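Local coordinates for putative uncharacterized protein TTHB164 (Thermus thermophilus HB8, PDB 2ZOP), which is probably a small all-helical subunit of the Cmr ribonucleoprotein complex, part of CRISPR-based immunity against viruses and plasmids, at residues A[101-104]-A[105-109]; A[2-5]-A[6-10]. One frame throughout, in Å; residues are numbered along the deposited sequence.

Overall arrangement
Both contacts are local, and their centres lie 13 Å apart. Contact 2 comes first along the chain and joins the residues just before helix 4-19 to its first turns; contact 1 follows within the last long helix, 87-111. The first and last helices of this all-alpha protein pack against each other here, and the contacts touch directly: Trp103 CE2 of contact 1 packs on Ala9 CB of contact 2 at 3.6 Å, and Phe107 reaches the backbone of the same alanine. Within the homotrimer no other subunit touches either contact; contact 2 is the more superficial, 14 Å from the chain's centre against 9 Å.

Contact 1. Residues A[101-104]-A[105-109]; sequences AEWF and KRFAQ
Lys105 N donates to Ala101 O, the first of four successive i to i+4 bonds that tie residues 101-108 into continuous alpha-helix, a length of helix 87-111 in an all-helical fold; a fifth, from Gln109 N to Lys105 O, carries it on. Glu102 accepts next, its O taking the NH of Arg106 at 2.8 Å. Its side chain bends at chi2 and runs alongside that of Lys105, OE2 lying 3.7 Å from Lys105 CD. OE2 and Lys105 NZ stay beyond salt-bridge range; OE1 forms a salt bridge with Arg40 on helix 25-42. Glu102 CB serves Arg106 instead, sitting over the centre of one guanidinium face.

Trp103 presents a face of its indole to the same arginine, a cation-pi contact in which Arg106 CZ stands 4.4 Å from the centroid of the six-membered ring and only 9° off its normal. Arg106, extended from CG to NE, brings the guanidinium up nearly perpendicular to the indole (planes 81° apart), with NH1 leading. Trp103 CE3 also meets Phe107 CE2, obliquely at 4.1 Å, and the indole packs on Ala12 of helix 4-19.

Phe104 points into the buried interior, against Leu62, Leu66 and Val69 of helix 57-69 and Tyr28 of helix 25-42. Its carbonyl accepts from Ala108 N at 2.9 Å, with a more bent N-H...O angle (140°) than the three bonds before it, and Ala108 CB rests 3.2 Å from the same Phe104 O.

Contact 2. Residues A[2-5]-A[6-10]; sequences RTRS and QVWAQ. With SO4 (sulfate ion), chain H.
Arg2, just ahead of the first helix, is shared between Gln10 and a sulfate ion, the latter probably from the crystallisation liquor. Its NH1 donates to Gln10 OE1 at 2.7 Å; the oxygen lies close to the guanidinium plane, whereas the nitrogen stands well above the plane of the amide, so the bond misses the carbonyl lone pairs. The chain folds at chi3 (-67°), turning the guanidinium so that NE faces the sulfate while NH1 reaches Gln10. Backbone N of Arg2 grips sulfate O3 at 2.9 Å and NE meets the same oxygen at 3.2 Å, while the bonds from NE and NH2 to O1 are weak. Val7 CG2 lies over one guanidinium face, toward its rim.

Helix 4-19 begins with Thr3 as N-cap. Its chi1 of 77° places the hydroxyl between backbone N and carbonyl carbon, directed at the amide of Gln6, and OG1 accepts from Gln6 N at 3.2 Å in a capping bond. Thr3 O takes Val7 N at 3.0 Å, the first regular helical bond, and also accepts weakly from Gln6 N.

Arg4 runs along the indole of Trp8. Arg4 CG makes a CH-pi contact over the six-membered ring, 4.0 Å from its centroid, and farther out Trp8 CH2 sits under one face of the Arg4 guanidinium, toward its rim, the two planes inclined at 30°. The backbone follows the same pairing, Trp8 N donating to Arg4 O at 3.3 Å.

The start of helix 4-19 packs on helix 87-111, where Glu96 forms a salt bridge with Arg4 and touches Trp8.

Contact 1. Residues A[101-104]-A[105-109]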
loop_
_atom_site.group_PDB
_atom_site.type_symbol
_atom_site.label_atom_id
_atom_site.label_comp_id
_atom_site.label_asym_id
_atom_site.label_seq_id
_atom_site.Cartn_x
_atom_site.Cartn_y
_atom_site.Cartn_z
ATOM N N ALA A 101 -12.474 8.221 -10.711
ATOM C CA ALA A 101 -12.122 7.043 -11.494
ATOM C C ALA A 101 -13.190 5.947 -11.368
ATOM O O ALA A 101 -13.590 5.333 -12.365
ATOM C CB ALA A 101 -10.767 6.509 -11.043
ATOM N N GLU A 102 -13.654 5.692 -10.147
ATOM C CA GLU A 102 -14.684 4.675 -9.957
ATOM C C GLU A 102 -15.941 4.990 -10.774
ATOM O O GLU A 102 -16.597 4.081 -11.282
ATOM C CB GLU A 102 -15.050 4.544 -8.473
ATOM C CG GLU A 102 -13.950 3.938 -7.616
ATOM C CD GLU A 102 -13.661 2.488 -7.975
ATOM O OE1 GLU A 102 -12.867 1.845 -7.255
ATOM O OE2 GLU A 102 -14.223 1.994 -8.979
ATOM N N TRP A 103 -16.285 6.269 -10.899
ATOM C CA TRP A 103 -17.465 6.636 -11.679
ATOM C C TRP A 103 -17.237 6.349 -13.159
ATOM O O TRP A 103 -18.124 5.844 -13.839
ATOM C CB TRP A 103 -17.829 8.113 -11.462
ATOM C CG TRP A 103 -18.453 8.348 -10.119
ATOM C CD1 TRP A 103 -17.992 9.173 -9.139
ATOM C CD2 TRP A 103 -19.628 7.709 -9.589
ATOM N NE1 TRP A 103 -18.799 9.087 -8.028
ATOM C CE2 TRP A 103 -19.810 8.197 -8.274
ATOM C CE3 TRP A 103 -20.539 6.772 -10.095
ATOM C CZ2 TRP A 103 -20.869 7.778 -7.454
ATOM C CZ3 TRP A 103 -21.596 6.354 -9.282
ATOM C CH2 TRP A 103 -21.749 6.860 -7.971
ATOM N N PHE A 104 -16.049 6.668 -13.659
ATOM C CA PHE A 104 -15.725 6.393 -15.056
ATOM C C PHE A 104 -15.865 4.890 -15.274
ATOM O O PHE A 104 -16.424 4.440 -16.282
ATOM C CB PHE A 104 -14.287 6.817 -15.365
ATOM C CG PHE A 104 -14.155 8.251 -15.786
ATOM C CD1 PHE A 104 -14.288 8.613 -17.128
ATOM C CD2 PHE A 104 -13.903 9.242 -14.849
ATOM C CE1 PHE A 104 -14.173 9.935 -17.527
ATOM C CE2 PHE A 104 -13.785 10.575 -15.238
ATOM C CZ PHE A 104 -13.921 10.921 -16.582
ATOM N N LYS A 105 -15.348 4.123 -14.319
ATOM C CA LYS A 105 -15.415 2.669 -14.384
ATOM C C LYS A 105 -16.856 2.173 -14.434
ATOM O O LYS A 105 -17.224 1.369 -15.292
ATOM C CB LYS A 105 -14.697 2.059 -13.174
ATOM C CG LYS A 105 -14.846 0.546 -13.064
ATOM C CD LYS A 105 -13.901 -0.026 -12.019
ATOM C CE LYS A 105 -14.134 -1.518 -11.828
ATOM N NZ LYS A 105 -15.474 -1.767 -11.202
ATOM N N ARG A 106 -17.668 2.655 -13.503
ATOM C CA ARG A 106 -19.070 2.263 -13.433
ATOM C C ARG A 106 -19.847 2.595 -14.704
ATOM O O ARG A 106 -20.587 1.758 -15.215
ATOM C CB ARG A 106 -19.729 2.926 -12.221
ATOM C CG ARG A 106 -19.241 2.341 -10.900
ATOM C CD ARG A 106 -19.527 3.275 -9.747
ATOM N NE ARG A 106 -18.875 2.832 -8.520
ATOM C CZ ARG A 106 -18.684 3.609 -7.461
ATOM N NH1 ARG A 106 -19.099 4.870 -7.486
ATOM N NH2 ARG A 106 -18.061 3.133 -6.388
ATOM N N PHE A 107 -19.690 3.814 -15.213
ATOM C CA PHE A 107 -20.399 4.183 -16.427
ATOM C C PHE A 107 -19.844 3.495 -17.663
ATOM O O PHE A 107 -20.568 3.302 -18.634
ATOM C CB PHE A 107 -20.426 5.707 -16.592
ATOM C CG PHE A 107 -21.454 6.372 -15.720
ATOM C CD1 PHE A 107 -22.811 6.130 -15.927
ATOM C CD2 PHE A 107 -21.071 7.164 -14.642
ATOM C CE1 PHE A 107 -23.772 6.657 -15.067
ATOM C CE2 PHE A 107 -22.027 7.697 -13.774
ATOM C CZ PHE A 107 -23.382 7.437 -13.989
ATOM N N ALA A 108 -18.568 3.116 -17.634
ATOM C CA ALA A 108 -17.982 2.404 -18.772
ATOM C C ALA A 108 -18.594 1.001 -18.828
ATOM O O ALA A 108 -18.875 0.478 -19.909
ATOM C CB ALA A 108 -16.454 2.307 -18.630
ATOM N N GLN A 109 -18.802 0.402 -17.658
ATOM C CA GLN A 109 -19.391 -0.939 -17.555
ATOM C C GLN A 109 -20.831 -0.953 -18.045
ATOM O O GLN A 109 -21.283 -1.923 -18.633
ATOM C CB GLN A 109 -19.376 -1.426 -16.097
ATOM C CG GLN A 109 -18.029 -1.895 -15.595
ATOM C CD GLN A 109 -17.682 -3.297 -16.071
ATOM O OE1 GLN A 109 -17.590 -3.551 -17.272
ATOM N NE2 GLN A 109 -17.488 -4.215 -15.123
#

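Contact 2. Residues A[2-5]-A[6-10]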
loop_
_atom_site.group_PDB
_atom_site.type_symbol
_atom_site.label_atom_id
_atom_site.label_comp_id
_atom_site.label_asym_id
_atom_site.label_seq_id
_atom_site.Cartn_x
_atom_site.Cartn_y
_atom_site.Cartn_z
ATOM N N ARG A 2 -26.153 19.890 -6.299
ATOM C CA ARG A 2 -25.471 18.601 -6.327
ATOM C C ARG A 2 -24.253 18.585 -5.413
ATOM O O ARG A 2 -23.565 19.596 -5.269
ATOM C CB ARG A 2 -25.032 18.277 -7.756
ATOM C CG ARG A 2 -26.173 18.217 -8.757
ATOM C CD ARG A 2 -25.658 17.974 -10.169
ATOM N NE ARG A 2 -24.875 19.103 -10.669
ATOM C CZ ARG A 2 -24.163 19.083 -11.793
ATOM N NH1 ARG A 2 -24.127 17.990 -12.543
ATOM N NH2 ARG A 2 -23.489 20.161 -12.171
ATOM N N THR A 3 -23.988 17.439 -4.796
ATOM C CA THR A 3 -22.822 17.321 -3.930
ATOM C C THR A 3 -21.598 17.208 -4.833
ATOM O O THR A 3 -21.717 16.895 -6.019
ATOM C CB THR A 3 -22.887 16.075 -3.033
ATOM O OG1 THR A 3 -22.564 14.911 -3.801
ATOM C CG2 THR A 3 -24.284 15.917 -2.448
ATOM N N ARG A 4 -20.426 17.464 -4.267
ATOM C CA ARG A 4 -19.181 17.417 -5.014
ATOM C C ARG A 4 -19.013 16.133 -5.821
ATOM O O ARG A 4 -18.726 16.179 -7.018
ATOM C CB ARG A 4 -18.006 17.583 -4.052
ATOM C CG ARG A 4 -16.677 17.851 -4.725
ATOM C CD ARG A 4 -15.554 17.927 -3.700
ATOM N NE ARG A 4 -15.427 16.691 -2.927
ATOM C CZ ARG A 4 -14.383 16.391 -2.157
ATOM N NH1 ARG A 4 -13.367 17.240 -2.053
ATOM N NH2 ARG A 4 -14.350 15.238 -1.496
ATOM N N SER A 5 -19.199 14.990 -5.168
ATOM C CA SER A 5 -19.052 13.696 -5.825
ATOM C C SER A 5 -20.137 13.454 -6.863
ATOM O O SER A 5 -19.936 12.709 -7.822
ATOM C CB SER A 5 -19.074 12.569 -4.791
ATOM O OG SER A 5 -20.288 12.575 -4.068
ATOM N N GLN A 6 -21.291 14.078 -6.661
ATOM C CA GLN A 6 -22.397 13.935 -7.592
ATOM C C GLN A 6 -22.044 14.643 -8.895
ATOM O O GLN A 6 -22.368 14.171 -9.986
ATOM C CB GLN A 6 -23.654 14.540 -6.983
ATOM C CG GLN A 6 -24.906 14.320 -7.788
ATOM C CD GLN A 6 -26.115 14.172 -6.891
ATOM O OE1 GLN A 6 -26.297 14.945 -5.943
ATOM N NE2 GLN A 6 -26.949 13.176 -7.179
ATOM N N VAL A 7 -21.372 15.782 -8.774
ATOM C CA VAL A 7 -20.960 16.535 -9.943
ATOM C C VAL A 7 -19.973 15.700 -10.760
ATOM O O VAL A 7 -20.105 15.591 -11.979
ATOM C CB VAL A 7 -20.315 17.871 -9.529
ATOM C CG1 VAL A 7 -19.667 18.541 -10.728
ATOM C CG2 VAL A 7 -21.377 18.777 -8.927
ATOM N N TRP A 8 -18.994 15.103 -10.083
ATOM C CA TRP A 8 -18.004 14.265 -10.754
ATOM C C TRP A 8 -18.684 13.089 -11.440
ATOM O O TRP A 8 -18.347 12.738 -12.571
ATOM C CB TRP A 8 -16.988 13.696 -9.759
ATOM C CG TRP A 8 -16.102 14.693 -9.108
ATOM C CD1 TRP A 8 -15.665 15.876 -9.631
ATOM C CD2 TRP A 8 -15.515 14.585 -7.806
ATOM N NE1 TRP A 8 -14.842 16.512 -8.733
ATOM C CE2 TRP A 8 -14.735 15.742 -7.605
ATOM C CE3 TRP A 8 -15.575 13.621 -6.790
ATOM C CZ2 TRP A 8 -14.017 15.966 -6.421
ATOM C CZ3 TRP A 8 -14.862 13.843 -5.613
ATOM C CH2 TRP A 8 -14.095 15.007 -5.440
ATOM N N ALA A 9 -19.626 12.467 -10.731
ATOM C CA ALA A 9 -20.354 11.318 -11.253
ATOM C C ALA A 9 -21.049 11.664 -12.559
ATOM O O ALA A 9 -20.967 10.915 -13.530
ATOM C CB ALA A 9 -21.378 10.829 -10.225
ATOM N N GLN A 10 -21.723 12.812 -12.591
ATOM C CA GLN A 10 -22.422 13.229 -13.796
ATOM C C GLN A 10 -21.497 13.682 -14.929
ATOM O O GLN A 10 -21.781 13.417 -16.089
ATOM C CB GLN A 10 -23.459 14.300 -13.446
ATOM C CG GLN A 10 -24.638 13.691 -12.656
ATOM C CD GLN A 10 -25.672 14.705 -12.217
ATOM O OE1 GLN A 10 -25.723 15.825 -12.726
ATOM N NE2 GLN A 10 -26.521 14.306 -11.274
HETATM S S SO4 H . -25.336 22.531 -9.168
HETATM O O1 SO4 H . -25.671 22.075 -10.532
HETATM O O2 SO4 H . -26.545 23.077 -8.520
HETATM O O3 SO4 H . -24.828 21.398 -8.374
HETATM O O4 SO4 H . -24.300 23.579 -9.247
#